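Local coordinates for peroxinectin A (Dictyostelium discoideum, PDB 6ERC), which uses its haem to catalyse the oxidation of phenolic donors by hydrogen peroxide and also has iodide and thiocyanate peroxidase activity, at residues L402-V407 against G451-L456. Numbering follows the deposited sequence.
Sequences LGLRPV and GQTFYL
Leu402 and Leu404 flank Gly403, the positive-phi residue of the Schellman motif that ends helix 395-401, and both pack against the N-terminal end of helix 452-467. Gly403, with its phi of 82°, makes the turn between them, and both leucines set out from the backbone toward helix 452-467. Leu404 meets Leu456 tip to tip, CD2 of Leu404 lying 4.0 Å from CD1 of Leu456. Leu402 instead runs alongside Leu456 in the opposite direction, its CD2 4.1 Å from Leu456 CD2. With chi1 -164° and chi2 152°, the branch of Leu456 sends CD2 to Leu402 CD2 and CD1 to Leu404, CD1 also lying 3.9 Å from Leu402 O. One turn earlier, the extended chain of Gln452 slides past Leu404, bringing its amide NE2 to 3.8 Å from Leu404 CD2; this is van der Waals contact. Arg399 NH2, from helix 395-401, hydrogen-bonds Gln452 OE1 and so helps fix the amide. Thr453 presents CG2 to Leu402 CD1 at 4.2 Å and hydrogen-bonds Glu442 OE2 through OG1. Of the five touching residues only Thr453 is buried, which places the contact near the protein surface, with helix 395-401 flanking Leu404 through Arg399, and Phe454 turned away onto helix 294-300.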
loop_
_atom_site.group_PDB
_atom_site.type_symbol
_atom_site.label_atom_id
_atom_site.label_comp_id
_atom_site.label_asym_id
_atom_site.label_seq_id
_atom_site.Cartn_x
_atom_site.Cartn_y
_atom_site.Cartn_z
ATOM N N LEU A 402 7.120 -21.233 -6.150
ATOM C CA LEU A 402 7.804 -20.124 -6.801
ATOM C C LEU A 402 9.107 -20.552 -7.458
ATOM O O LEU A 402 9.832 -19.698 -7.981
ATOM C CB LEU A 402 8.087 -19.007 -5.790
ATOM C CG LEU A 402 6.871 -18.308 -5.179
ATOM C CD1 LEU A 402 7.306 -17.388 -4.050
ATOM C CD2 LEU A 402 6.102 -17.527 -6.235
ATOM N N GLY A 403 9.423 -21.844 -7.445
ATOM C CA GLY A 403 10.670 -22.319 -8.007
ATOM C C GLY A 403 11.858 -22.184 -7.087
ATOM O O GLY A 403 12.998 -22.227 -7.558
ATOM N N LEU A 404 11.631 -22.020 -5.791
ATOM C CA LEU A 404 12.704 -21.904 -4.819
ATOM C C LEU A 404 12.845 -23.196 -4.024
ATOM O O LEU A 404 11.922 -24.009 -3.938
ATOM C CB LEU A 404 12.446 -20.726 -3.873
ATOM C CG LEU A 404 12.353 -19.353 -4.548
ATOM C CD1 LEU A 404 11.906 -18.285 -3.557
ATOM C CD2 LEU A 404 13.682 -18.970 -5.180
ATOM N N ARG A 405 14.028 -23.384 -3.448
ATOM C CA ARG A 405 14.270 -24.565 -2.632
ATOM C C ARG A 405 13.651 -24.383 -1.247
ATOM O O ARG A 405 13.785 -23.317 -0.642
ATOM C CB ARG A 405 15.769 -24.829 -2.495
ATOM C CG ARG A 405 16.395 -25.524 -3.695
ATOM C CD ARG A 405 17.843 -25.904 -3.419
ATOM N NE ARG A 405 18.294 -27.007 -4.265
ATOM C CZ ARG A 405 18.014 -28.290 -4.043
ATOM N NH1 ARG A 405 17.272 -28.644 -3.000
ATOM N NH2 ARG A 405 18.475 -29.223 -4.867
ATOM N N PRO A 406 12.973 -25.400 -0.715
ATOM C CA PRO A 406 12.404 -25.272 0.631
ATOM C C PRO A 406 13.482 -25.370 1.698
ATOM O O PRO A 406 14.524 -25.998 1.506
ATOM C CB PRO A 406 11.427 -26.448 0.713
ATOM C CG PRO A 406 12.018 -27.473 -0.190
ATOM C CD PRO A 406 12.687 -26.720 -1.307
ATOM N N VAL A 407 13.221 -24.730 2.834
ATOM C CA VAL A 407 14.153 -24.774 3.954
ATOM C C VAL A 407 14.041 -26.124 4.647
ATOM O O VAL A 407 12.993 -26.781 4.619
ATOM C CB VAL A 407 13.895 -23.620 4.943
ATOM C CG1 VAL A 407 14.099 -22.274 4.262
ATOM C CG2 VAL A 407 12.501 -23.723 5.551
ATOM N N GLY A 451 13.708 -10.077 1.779
ATOM C CA GLY A 451 14.283 -11.390 1.598
ATOM C C GLY A 451 14.062 -11.925 0.196
ATOM O O GLY A 451 13.380 -11.331 -0.640
ATOM N N GLN A 452 14.659 -13.091 -0.054
ATOM C CA GLN A 452 14.565 -13.712 -1.370
ATOM C C GLN A 452 13.112 -13.940 -1.771
ATOM O O GLN A 452 12.714 -13.640 -2.901
ATOM C CB GLN A 452 15.334 -15.032 -1.371
ATOM C CG GLN A 452 15.397 -15.716 -2.722
ATOM C CD GLN A 452 15.915 -17.135 -2.624
ATOM O OE1 GLN A 452 15.529 -17.889 -1.729
ATOM N NE2 GLN A 452 16.799 -17.506 -3.542
ATOM N N THR A 453 12.304 -14.475 -0.856
ATOM C CA THR A 453 10.927 -14.813 -1.197
ATOM C C THR A 453 10.134 -13.565 -1.567
ATOM O O THR A 453 9.564 -13.475 -2.660
ATOM C CB THR A 453 10.268 -15.550 -0.031
ATOM O OG1 THR A 453 11.045 -16.707 0.295
ATOM C CG2 THR A 453 8.858 -15.984 -0.399
ATOM N N PHE A 454 10.079 -12.589 -0.659
ATOM C CA PHE A 454 9.364 -11.352 -0.951
ATOM C C PHE A 454 9.949 -10.656 -2.176
ATOM O O PHE A 454 9.213 -10.078 -2.983
ATOM C CB PHE A 454 9.402 -10.427 0.269
ATOM C CG PHE A 454 8.467 -10.833 1.384
ATOM C CD1 PHE A 454 7.736 -12.009 1.320
ATOM C CD2 PHE A 454 8.311 -10.018 2.493
ATOM C CE1 PHE A 454 6.875 -12.362 2.343
ATOM C CE2 PHE A 454 7.453 -10.369 3.517
ATOM C CZ PHE A 454 6.735 -11.542 3.441
ATOM N N TYR A 455 11.272 -10.706 -2.334
ATOM C CA TYR A 455 11.910 -10.131 -3.513
ATOM C C TYR A 455 11.304 -10.695 -4.793
ATOM O O TYR A 455 10.965 -9.950 -5.719
ATOM C CB TYR A 455 13.413 -10.409 -3.461
ATOM C CG TYR A 455 14.219 -9.832 -4.600
ATOM C CD1 TYR A 455 14.260 -10.458 -5.838
ATOM C CD2 TYR A 455 14.965 -8.676 -4.427
ATOM C CE1 TYR A 455 15.006 -9.940 -6.874
ATOM C CE2 TYR A 455 15.714 -8.151 -5.458
ATOM C CZ TYR A 455 15.733 -8.786 -6.679
ATOM O OH TYR A 455 16.483 -8.264 -7.710
ATOM N N LEU A 456 11.159 -12.020 -4.857
ATOM C CA LEU A 456 10.672 -12.656 -6.077
ATOM C C LEU A 456 9.226 -12.268 -6.365
ATOM O O LEU A 456 8.866 -12.014 -7.520
ATOM C CB LEU A 456 10.813 -14.173 -5.961
ATOM C CG LEU A 456 10.724 -14.982 -7.258
ATOM C CD1 LEU A 456 11.517 -16.271 -7.121
ATOM C CD2 LEU A 456 9.280 -15.290 -7.631
#